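Side-chain contacts in glutathione transferase o1 (Bombyx mori, PDB 3RBT), which probably acts as a glutathione transferase and as a glutathione-dependent dehydroascorbate reductase: residues R40-L45 with I50-Y55; K74-E79 with V93-Y98; P63-A68 with D86-E91. All coordinates share one frame; numbering follows the deposited sequence.

Contact 1 of 3, residues R40-L45 with I50-Y55; sequences RVLLVL and IKYEVY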
loop_
_atom_site.group_PDB
_atom_site.type_symbol
_atom_site.label_atom_id
_atom_site.label_comp_id
_atom_site.label_asym_id
_atom_site.label_seq_id
_atom_site.Cartn_x
_atom_site.Cartn_y
_atom_site.Cartn_z
ATOM N N ARG A 40 8.402 10.198 -9.290
ATOM C CA ARG A 40 7.234 9.359 -9.556
ATOM C C ARG A 40 5.976 10.122 -9.931
ATOM O O ARG A 40 5.342 9.834 -10.948
ATOM C CB ARG A 40 6.891 8.561 -8.302
ATOM C CG ARG A 40 7.319 7.153 -8.309
ATOM C CD ARG A 40 6.668 6.427 -7.134
ATOM N NE ARG A 40 7.105 5.038 -7.126
ATOM C CZ ARG A 40 6.961 4.194 -6.118
ATOM N NH1 ARG A 40 6.381 4.579 -4.991
ATOM N NH2 ARG A 40 7.409 2.955 -6.256
ATOM N N VAL A 41 5.591 11.060 -9.069
ATOM C CA VAL A 41 4.391 11.845 -9.279
ATOM C C VAL A 41 4.559 12.789 -10.478
ATOM O O VAL A 41 3.613 12.989 -11.238
ATOM C CB VAL A 41 3.974 12.617 -8.000
ATOM C CG1 VAL A 41 2.698 13.420 -8.253
ATOM C CG2 VAL A 41 3.760 11.635 -6.833
ATOM N N LEU A 42 5.751 13.358 -10.655
ATOM C CA LEU A 42 6.020 14.181 -11.847
ATOM C C LEU A 42 5.832 13.395 -13.152
ATOM O O LEU A 42 5.272 13.912 -14.111
ATOM C CB LEU A 42 7.422 14.819 -11.800
ATOM C CG LEU A 42 7.635 15.944 -10.776
ATOM C CD1 LEU A 42 9.126 16.273 -10.621
ATOM C CD2 LEU A 42 6.838 17.199 -11.157
ATOM N N LEU A 43 6.307 12.154 -13.176
ATOM C CA LEU A 43 6.150 11.284 -14.351
ATOM C C LEU A 43 4.681 11.030 -14.716
ATOM O O LEU A 43 4.295 11.146 -15.883
ATOM C CB LEU A 43 6.868 9.948 -14.131
ATOM C CG LEU A 43 8.394 10.009 -14.033
ATOM C CD1 LEU A 43 8.978 8.625 -13.669
ATOM C CD2 LEU A 43 9.050 10.609 -15.288
ATOM N N VAL A 44 3.880 10.690 -13.705
ATOM C CA VAL A 44 2.451 10.404 -13.881
ATOM C C VAL A 44 1.679 11.633 -14.356
ATOM O O VAL A 44 0.930 11.559 -15.338
ATOM C CB VAL A 44 1.841 9.787 -12.589
ATOM C CG1 VAL A 44 0.312 9.654 -12.695
ATOM C CG2 VAL A 44 2.478 8.427 -12.332
ATOM N N LEU A 45 1.877 12.764 -13.682
ATOM C CA LEU A 45 1.258 14.032 -14.099
ATOM C C LEU A 45 1.523 14.346 -15.564
ATOM O O LEU A 45 0.622 14.764 -16.306
ATOM C CB LEU A 45 1.787 15.186 -13.248
ATOM C CG LEU A 45 1.268 15.319 -11.815
ATOM C CD1 LEU A 45 2.274 16.109 -11.002
ATOM C CD2 LEU A 45 -0.109 15.996 -11.792
ATOM N N ILE A 50 -1.625 16.504 -17.283
ATOM C CA ILE A 50 -2.347 17.349 -16.332
ATOM C C ILE A 50 -1.463 18.550 -16.022
ATOM O O ILE A 50 -0.254 18.419 -15.807
ATOM C CB ILE A 50 -2.666 16.576 -15.022
ATOM C CG1 ILE A 50 -3.439 15.282 -15.323
ATOM C CG2 ILE A 50 -3.439 17.462 -14.036
ATOM C CD1 ILE A 50 -3.346 14.239 -14.195
ATOM N N LYS A 51 -2.061 19.726 -16.029
ATOM C CA LYS A 51 -1.321 20.952 -15.763
ATOM C C LYS A 51 -1.003 21.015 -14.286
ATOM O O LYS A 51 -1.852 20.702 -13.450
ATOM C CB LYS A 51 -2.147 22.167 -16.168
ATOM C CG LYS A 51 -2.418 22.263 -17.660
ATOM C CD LYS A 51 -3.347 23.434 -17.955
ATOM C CE LYS A 51 -4.763 23.118 -17.509
ATOM N NZ LYS A 51 -5.650 24.281 -17.728
ATOM N N TYR A 52 0.219 21.411 -13.965
ATOM C CA TYR A 52 0.646 21.473 -12.578
ATOM C C TYR A 52 1.755 22.498 -12.409
ATOM O O TYR A 52 2.387 22.909 -13.376
ATOM C CB TYR A 52 1.149 20.098 -12.103
ATOM C CG TYR A 52 2.401 19.650 -12.815
ATOM C CD1 TYR A 52 3.659 19.864 -12.253
ATOM C CD2 TYR A 52 2.331 19.025 -14.056
ATOM C CE1 TYR A 52 4.813 19.462 -12.908
ATOM C CE2 TYR A 52 3.479 18.619 -14.723
ATOM C CZ TYR A 52 4.712 18.840 -14.140
ATOM O OH TYR A 52 5.853 18.437 -14.790
ATOM N N GLU A 53 1.986 22.886 -11.165
ATOM C CA GLU A 53 3.151 23.674 -10.797
ATOM C C GLU A 53 3.882 22.960 -9.667
ATOM O O GLU A 53 3.272 22.222 -8.888
ATOM C CB GLU A 53 2.732 25.080 -10.365
ATOM C CG GLU A 53 1.581 25.101 -9.357
ATOM C CD GLU A 53 1.115 26.509 -9.031
ATOM O OE1 GLU A 53 0.912 27.314 -9.961
ATOM O OE2 GLU A 53 0.962 26.811 -7.836
ATOM N N VAL A 54 5.189 23.174 -9.589
ATOM C CA VAL A 54 6.010 22.598 -8.542
ATOM C C VAL A 54 6.395 23.666 -7.523
ATOM O O VAL A 54 7.011 24.676 -7.873
ATOM C CB VAL A 54 7.290 21.958 -9.114
ATOM C CG1 VAL A 54 8.157 21.388 -7.995
ATOM C CG2 VAL A 54 6.946 20.872 -10.111
ATOM N N TYR A 55 6.021 23.447 -6.265
ATOM C CA TYR A 55 6.570 24.254 -5.190
ATOM C C TYR A 55 7.716 23.500 -4.540
ATOM O O TYR A 55 7.517 22.466 -3.895
ATOM C CB TYR A 55 5.500 24.706 -4.190
ATOM C CG TYR A 55 4.855 26.005 -4.617
ATOM C CD1 TYR A 55 5.116 27.194 -3.937
ATOM C CD2 TYR A 55 4.018 26.053 -5.739
ATOM C CE1 TYR A 55 4.542 28.403 -4.358
ATOM C CE2 TYR A 55 3.439 27.242 -6.157
ATOM C CZ TYR A 55 3.703 28.414 -5.466
ATOM O OH TYR A 55 3.121 29.590 -5.892
#
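Ile-50 meets Leu-45 first through the backbone. Its N donates to Leu-45 O at 3.0 Å, and the N-H points almost straight at the acceptor (178°). This bond ties the start of 50-55 to the last turn of helix 36-47. The Ile-50 side chain adds CB beside Leu-45 CD2, and the two side chains cross at about a right angle.

Tyr-52 makes the largest share of the packing from this segment, mainly against Leu-45. Its chi1 of 65° sets CG between the backbone N and the carbonyl carbon, which brings the ring to the helix. Leu-45 CD1 lies over one ring face, 4.2 Å from the Tyr-52 centroid, as a CH-pi contact. Leu-45 CB lies 4.0 Å from Tyr-52 CD2. Leu-42 CD2 comes in obliquely, 3.5 Å from Tyr-52 CE1. The hydroxyl is held elsewhere, by Glu-46 and His-223.

Val-54 ends the contact. Its CG2 lies near the Tyr-52 ring plane, at the edge, and 3.8 Å from Leu-42 CD2. That leucine methyl is thus shared by a ring and a valine.

The helix segment runs antiparallel to strand 52-55, with axes 10.7 Å apart. Both belong to the beta-alpha-beta unit made by strand 27-31, helix 36-47 and strand 52-56. Strand 27-31 pairs with 52-56, while helices 92-102 and 174-186 pack on other sides of helix 36-47.

Contact 2 of 3, residues K74-E79 with V93-Y98; sequences KIPVLE and VVICDY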
loop_
_atom_site.group_PDB
_atom_site.type_symbol
_atom_site.label_atom_id
_atom_site.label_comp_id
_atom_site.label_asym_id
_atom_site.label_seq_id
_atom_site.Cartn_x
_atom_site.Cartn_y
_atom_site.Cartn_z
ATOM N N LYS A 74 5.480 14.336 5.290
ATOM C CA LYS A 74 5.487 13.370 4.206
ATOM C C LYS A 74 5.714 14.082 2.886
ATOM O O LYS A 74 5.302 15.237 2.713
ATOM C CB LYS A 74 4.185 12.573 4.176
ATOM C CG LYS A 74 3.762 12.053 5.546
ATOM C CD LYS A 74 2.781 10.908 5.456
ATOM C CE LYS A 74 3.509 9.575 5.583
ATOM N NZ LYS A 74 2.545 8.456 5.749
ATOM N N ILE A 75 6.407 13.401 1.974
ATOM C CA ILE A 75 6.715 13.961 0.653
ATOM C C ILE A 75 6.563 12.902 -0.432
ATOM O O ILE A 75 6.787 11.717 -0.171
ATOM C CB ILE A 75 8.136 14.612 0.569
ATOM C CG1 ILE A 75 9.239 13.582 0.859
ATOM C CG2 ILE A 75 8.234 15.871 1.472
ATOM C CD1 ILE A 75 10.637 14.102 0.572
ATOM N N PRO A 76 6.157 13.318 -1.645
ATOM C CA PRO A 76 5.745 14.685 -1.986
ATOM C C PRO A 76 4.321 14.934 -1.510
ATOM O O PRO A 76 3.707 14.044 -0.922
ATOM C CB PRO A 76 5.780 14.673 -3.513
ATOM C CG PRO A 76 5.361 13.278 -3.849
ATOM C CD PRO A 76 6.074 12.427 -2.816
ATOM N N VAL A 77 3.807 16.135 -1.755
ATOM C CA VAL A 77 2.407 16.435 -1.496
ATOM C C VAL A 77 1.770 16.952 -2.781
ATOM O O VAL A 77 2.307 17.853 -3.434
ATOM C CB VAL A 77 2.224 17.513 -0.407
ATOM C CG1 VAL A 77 0.734 17.826 -0.215
ATOM C CG2 VAL A 77 2.857 17.082 0.910
ATOM N N LEU A 78 0.635 16.372 -3.153
ATOM C CA LEU A 78 -0.129 16.903 -4.259
ATOM C C LEU A 78 -1.327 17.643 -3.686
ATOM O O LEU A 78 -2.165 17.048 -2.983
ATOM C CB LEU A 78 -0.569 15.785 -5.223
ATOM C CG LEU A 78 -1.373 16.204 -6.465
ATOM C CD1 LEU A 78 -0.500 16.878 -7.530
ATOM C CD2 LEU A 78 -2.118 15.016 -7.070
ATOM N N GLU A 79 -1.390 18.940 -3.974
ATOM C CA GLU A 79 -2.508 19.768 -3.540
ATOM C C GLU A 79 -3.482 19.878 -4.700
ATOM O O GLU A 79 -3.086 20.204 -5.818
ATOM C CB GLU A 79 -2.038 21.155 -3.087
ATOM C CG GLU A 79 -3.131 22.004 -2.413
ATOM C CD GLU A 79 -2.610 23.325 -1.853
ATOM O OE1 GLU A 79 -1.693 23.918 -2.456
ATOM O OE2 GLU A 79 -3.124 23.774 -0.812
ATOM N N VAL A 93 2.009 6.472 -4.114
ATOM C CA VAL A 93 1.105 5.469 -4.680
ATOM C C VAL A 93 -0.346 5.952 -4.687
ATOM O O VAL A 93 -1.024 5.874 -5.707
ATOM C CB VAL A 93 1.191 4.121 -3.925
ATOM C CG1 VAL A 93 0.220 3.107 -4.543
ATOM C CG2 VAL A 93 2.619 3.580 -3.963
ATOM N N VAL A 94 -0.817 6.451 -3.548
ATOM C CA VAL A 94 -2.189 6.955 -3.441
ATOM C C VAL A 94 -2.404 8.145 -4.390
ATOM O O VAL A 94 -3.444 8.243 -5.072
ATOM C CB VAL A 94 -2.523 7.335 -1.984
ATOM C CG1 VAL A 94 -3.903 7.953 -1.882
ATOM C CG2 VAL A 94 -2.431 6.102 -1.094
ATOM N N ILE A 95 -1.397 9.016 -4.446
ATOM C CA ILE A 95 -1.412 10.206 -5.308
ATOM C C ILE A 95 -1.533 9.825 -6.782
ATOM O O ILE A 95 -2.386 10.347 -7.495
ATOM C CB ILE A 95 -0.160 11.092 -5.084
ATOM C CG1 ILE A 95 -0.289 11.860 -3.754
ATOM C CG2 ILE A 95 -0.003 12.072 -6.215
ATOM C CD1 ILE A 95 1.037 12.462 -3.209
ATOM N N CYS A 96 -0.686 8.899 -7.220
ATOM C CA CYS A 96 -0.655 8.503 -8.612
ATOM C C CYS A 96 -1.923 7.758 -9.004
ATOM O O CYS A 96 -2.407 7.935 -10.120
ATOM C CB CYS A 96 0.586 7.651 -8.904
ATOM S SG CYS A 96 2.155 8.577 -8.864
ATOM N N ASP A 97 -2.448 6.936 -8.090
ATOM C CA ASP A 97 -3.696 6.204 -8.323
ATOM C C ASP A 97 -4.900 7.146 -8.363
ATOM O O ASP A 97 -5.794 6.980 -9.202
ATOM C CB ASP A 97 -3.904 5.080 -7.290
ATOM C CG ASP A 97 -2.933 3.903 -7.493
ATOM O OD1 ASP A 97 -2.251 3.843 -8.539
ATOM O OD2 ASP A 97 -2.866 3.023 -6.614
ATOM N N TYR A 98 -4.892 8.146 -7.478
ATOM C CA TYR A 98 -5.897 9.210 -7.516
ATOM C C TYR A 98 -5.928 9.843 -8.910
ATOM O O TYR A 98 -6.981 9.961 -9.514
ATOM C CB TYR A 98 -5.629 10.291 -6.452
ATOM C CG TYR A 98 -6.438 11.532 -6.722
ATOM C CD1 TYR A 98 -7.791 11.580 -6.395
ATOM C CD2 TYR A 98 -5.871 12.632 -7.367
ATOM C CE1 TYR A 98 -8.552 12.708 -6.671
ATOM C CE2 TYR A 98 -6.632 13.763 -7.648
ATOM C CZ TYR A 98 -7.966 13.792 -7.304
ATOM O OH TYR A 98 -8.734 14.909 -7.582
#
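Leu-78 and Ile-95 make the main apolar contact. Both side chains leave their backbones toward the other segment. Ile-95 CG2 lies against two atoms of the leucine: it is 3.7 Å from Leu-78 CD2 and 3.9 Å from Leu-78 CB. The leucine turns its CG anti to the backbone N (chi1 -179°), and its CD2 methyl then also reaches Tyr-98. That second touch is looser, with Leu-78 CD2 4.5 Å from Tyr-98 CD2, and the methyl meets the ring obliquely.

The other branch of Ile-95 packs on main chain. Its CD1 is 3.9 Å from Pro-76 O and 3.9 Å from Leu-78 N, where the chain enters strand 77-80. The Pro-76 ring adds a marginal touch, with CG 4.4 Å from Ile-95 CD1. All four touching residues are buried.

Polar groups bind away from this interface. Glu-79 forms a salt bridge with Arg-28 and a hydrogen bond with Tyr-30 OH. Asp-97 OD1 bonds with His-109 of the same chain, and OD2 forms a salt bridge with Arg-120 of the second subunit, so the far side of the helix faces the dimer partner. Leu-78 pairs through its backbone with Leu-89 of the next strand.

The peptide bond before Pro-76 is cis. A cis-proline at the start of this strand is a hallmark of the thioredoxin-like domain of glutathione transferases. In relatives, the main chain of the residue before it usually binds glutathione. Here the backbone of that residue, Ile-75, bonds with Tyr-244, which suggests that the C-terminal tail lies at the corresponding place. The helix packed on this strand is the one that follows the beta hairpin in that fold.

Contact 3 of 3, residues P63-A68 with D86-E91; sequences PEWFRA and DRFLFE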
loop_
_atom_site.group_PDB
_atom_site.type_symbol
_atom_site.label_atom_id
_atom_site.label_comp_id
_atom_site.label_asym_id
_atom_site.label_seq_id
_atom_site.Cartn_x
_atom_site.Cartn_y
_atom_site.Cartn_z
ATOM N N PRO A 63 8.515 25.810 5.752
ATOM C CA PRO A 63 7.527 26.793 6.211
ATOM C C PRO A 63 6.594 26.209 7.262
ATOM O O PRO A 63 6.195 25.048 7.158
ATOM C CB PRO A 63 6.743 27.140 4.936
ATOM C CG PRO A 63 7.536 26.535 3.789
ATOM C CD PRO A 63 8.246 25.367 4.374
ATOM N N GLU A 64 6.262 27.022 8.259
ATOM C CA GLU A 64 5.413 26.620 9.383
ATOM C C GLU A 64 4.029 26.152 8.963
ATOM O O GLU A 64 3.506 25.189 9.519
ATOM C CB GLU A 64 5.298 27.758 10.409
ATOM C CG GLU A 64 6.427 27.761 11.434
ATOM C CD GLU A 64 6.272 28.820 12.519
ATOM O OE1 GLU A 64 5.303 29.617 12.480
ATOM O OE2 GLU A 64 7.140 28.860 13.417
ATOM N N TRP A 65 3.444 26.841 7.987
ATOM C CA TRP A 65 2.125 26.482 7.461
ATOM C C TRP A 65 2.143 25.121 6.763
ATOM O O TRP A 65 1.121 24.439 6.700
ATOM C CB TRP A 65 1.590 27.567 6.522
ATOM C CG TRP A 65 2.465 27.835 5.335
ATOM C CD1 TRP A 65 3.371 28.846 5.200
ATOM C CD2 TRP A 65 2.516 27.085 4.112
ATOM N NE1 TRP A 65 3.986 28.777 3.973
ATOM C CE2 TRP A 65 3.484 27.704 3.285
ATOM C CE3 TRP A 65 1.843 25.948 3.635
ATOM C CZ2 TRP A 65 3.797 27.226 2.008
ATOM C CZ3 TRP A 65 2.158 25.470 2.362
ATOM C CH2 TRP A 65 3.127 26.109 1.567
ATOM N N PHE A 66 3.303 24.736 6.232
ATOM C CA PHE A 66 3.455 23.425 5.612
ATOM C C PHE A 66 3.474 22.332 6.675
ATOM O O PHE A 66 2.708 21.377 6.579
ATOM C CB PHE A 66 4.689 23.362 4.700
ATOM C CG PHE A 66 4.802 22.075 3.916
ATOM C CD1 PHE A 66 4.054 21.876 2.760
ATOM C CD2 PHE A 66 5.658 21.065 4.333
ATOM C CE1 PHE A 66 4.157 20.684 2.038
ATOM C CE2 PHE A 66 5.775 19.877 3.616
ATOM C CZ PHE A 66 5.018 19.683 2.470
ATOM N N ARG A 67 4.325 22.487 7.691
ATOM C CA ARG A 67 4.354 21.552 8.826
ATOM C C ARG A 67 2.965 21.382 9.432
ATOM O O ARG A 67 2.544 20.265 9.709
ATOM C CB ARG A 67 5.350 21.992 9.907
ATOM C CG ARG A 67 6.803 21.975 9.451
ATOM C CD ARG A 67 7.764 22.406 10.546
ATOM N NE ARG A 67 8.687 23.439 10.072
ATOM C CZ ARG A 67 9.742 23.891 10.752
ATOM N NH1 ARG A 67 10.035 23.397 11.953
ATOM N NH2 ARG A 67 10.514 24.837 10.224
ATOM N N ALA A 68 2.248 22.491 9.604
ATOM C CA ALA A 68 0.904 22.453 10.179
ATOM C C ALA A 68 -0.073 21.579 9.389
ATOM O O ALA A 68 -0.889 20.880 9.985
ATOM C CB ALA A 68 0.354 23.862 10.347
ATOM N N ASP A 86 -9.157 23.518 -1.243
ATOM C CA ASP A 86 -7.880 22.896 -1.596
ATOM C C ASP A 86 -7.403 21.917 -0.523
ATOM O O ASP A 86 -7.410 22.234 0.665
ATOM C CB ASP A 86 -6.821 23.960 -1.858
ATOM C CG ASP A 86 -7.140 24.826 -3.070
ATOM O OD1 ASP A 86 -8.193 24.620 -3.724
ATOM O OD2 ASP A 86 -6.327 25.725 -3.362
ATOM N N ARG A 87 -7.002 20.725 -0.956
ATOM C CA ARG A 87 -6.597 19.671 -0.031
ATOM C C ARG A 87 -5.248 19.061 -0.380
ATOM O O ARG A 87 -4.903 18.890 -1.558
ATOM C CB ARG A 87 -7.660 18.562 0.044
ATOM C CG ARG A 87 -8.997 18.977 0.665
ATOM C CD ARG A 87 -8.885 19.418 2.124
ATOM N NE ARG A 87 -10.165 19.930 2.606
ATOM C CZ ARG A 87 -10.478 21.223 2.708
ATOM N NH1 ARG A 87 -9.598 22.162 2.385
ATOM N NH2 ARG A 87 -11.680 21.586 3.147
ATOM N N PHE A 88 -4.500 18.731 0.664
ATOM C CA PHE A 88 -3.277 17.967 0.532
ATOM C C PHE A 88 -3.610 16.489 0.319
ATOM O O PHE A 88 -4.483 15.931 0.988
ATOM C CB PHE A 88 -2.428 18.122 1.797
ATOM C CG PHE A 88 -1.569 19.366 1.835
ATOM C CD1 PHE A 88 -0.458 19.415 2.687
ATOM C CD2 PHE A 88 -1.851 20.474 1.037
ATOM C CE1 PHE A 88 0.348 20.550 2.757
ATOM C CE2 PHE A 88 -1.048 21.607 1.088
ATOM C CZ PHE A 88 0.056 21.651 1.956
ATOM N N LEU A 89 -2.931 15.873 -0.641
ATOM C CA LEU A 89 -2.956 14.423 -0.812
ATOM C C LEU A 89 -1.550 13.895 -0.593
ATOM O O LEU A 89 -0.591 14.458 -1.119
ATOM C CB LEU A 89 -3.445 14.028 -2.207
ATOM C CG LEU A 89 -4.941 13.752 -2.425
ATOM C CD1 LEU A 89 -5.184 13.222 -3.848
ATOM C CD2 LEU A 89 -5.465 12.761 -1.421
ATOM N N PHE A 90 -1.449 12.819 0.188
ATOM C CA PHE A 90 -0.168 12.247 0.586
ATOM C C PHE A 90 0.045 10.858 -0.011
ATOM O O PHE A 90 -0.911 10.216 -0.467
ATOM C CB PHE A 90 -0.075 12.148 2.123
ATOM C CG PHE A 90 -0.238 13.462 2.844
ATOM C CD1 PHE A 90 -1.403 13.740 3.552
ATOM C CD2 PHE A 90 0.779 14.411 2.832
ATOM C CE1 PHE A 90 -1.560 14.947 4.232
ATOM C CE2 PHE A 90 0.632 15.631 3.503
ATOM C CZ PHE A 90 -0.535 15.894 4.208
ATOM N N GLU A 91 1.303 10.408 0.035
ATOM C CA GLU A 91 1.742 9.055 -0.351
ATOM C C GLU A 91 1.713 8.826 -1.865
ATOM O O GLU A 91 0.638 8.839 -2.481
ATOM C CB GLU A 91 0.966 7.969 0.409
ATOM C CG GLU A 91 1.182 7.995 1.920
ATOM C CD GLU A 91 0.711 6.735 2.613
ATOM O OE1 GLU A 91 0.527 5.706 1.924
ATOM O OE2 GLU A 91 0.527 6.768 3.862
#
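Arg-87 NH1 donates to Asp-86 O at 2.8 Å, a bond within segment 86-91. The donor sits well above the carbonyl plane, 53° out of it, and the N-H is bent. The arginine folds back on the residue before it and takes no part in the contact; Phe-88 turns toward helix 64-68.

Contact across the segments is purely aromatic. The Phe-66 and Phe-88 rings meet obliquely, with planes at 48° and centroids 5.8 Å apart. Phe-88 CE1 is the touching corner: it lies 3.9 Å from both Phe-66 CE1 and Phe-66 CD1. A chi1 of -174° carries the Phe-66 ring out from the helix to meet it.

Trp-65 meets Phe-88 edge against edge. Its CZ3 is 4.4 Å from Phe-88 CZ, each atom lying near the plane of the other ring. One face of the indole is packed within its own segment by Pro-63 CB and Phe-66 CB. Pro-63 occupies the N-cap position of the helix. Phe-90 CZ approaches the edge of Phe-88.

Tyr-30 meets the rings of both Phe-66 and Phe-88, and Val-77 touches both as well, so the aromatic group rests on the sheet. Leu-89 points to the other side, onto Ile-95 and Tyr-98, and packs on Gln-118 of the second subunit. This two-sided burial of a sheet fits the thioredoxin-like fold of glutathione transferases. Short helix 64-69 covers one face, and the edge strand 87-89 leads to Glu-91, the N-cap of helix 92-102.

From the N terminus, contact 1 comes first. It closes the short turn between helix 36-47 and strand 52-56, and is complete before the other two begin. Contacts 2 and 3 cross: segment 63-68 comes first, then 74-79, then 86-91, then 93-98. Contact 3 closes a loop that contains strand 77-80, and contact 2 a loop that contains strand 87-89. These two strands are sheet neighbours. Contacts 1 and 2 touch where Val-41 and Val-44 meet Ile-95 and Cys-96, which joins two helices on one sheet face. Contact 3 adds helix 64-69 on the other face. Contacts 2 and 3 both reach the second subunit.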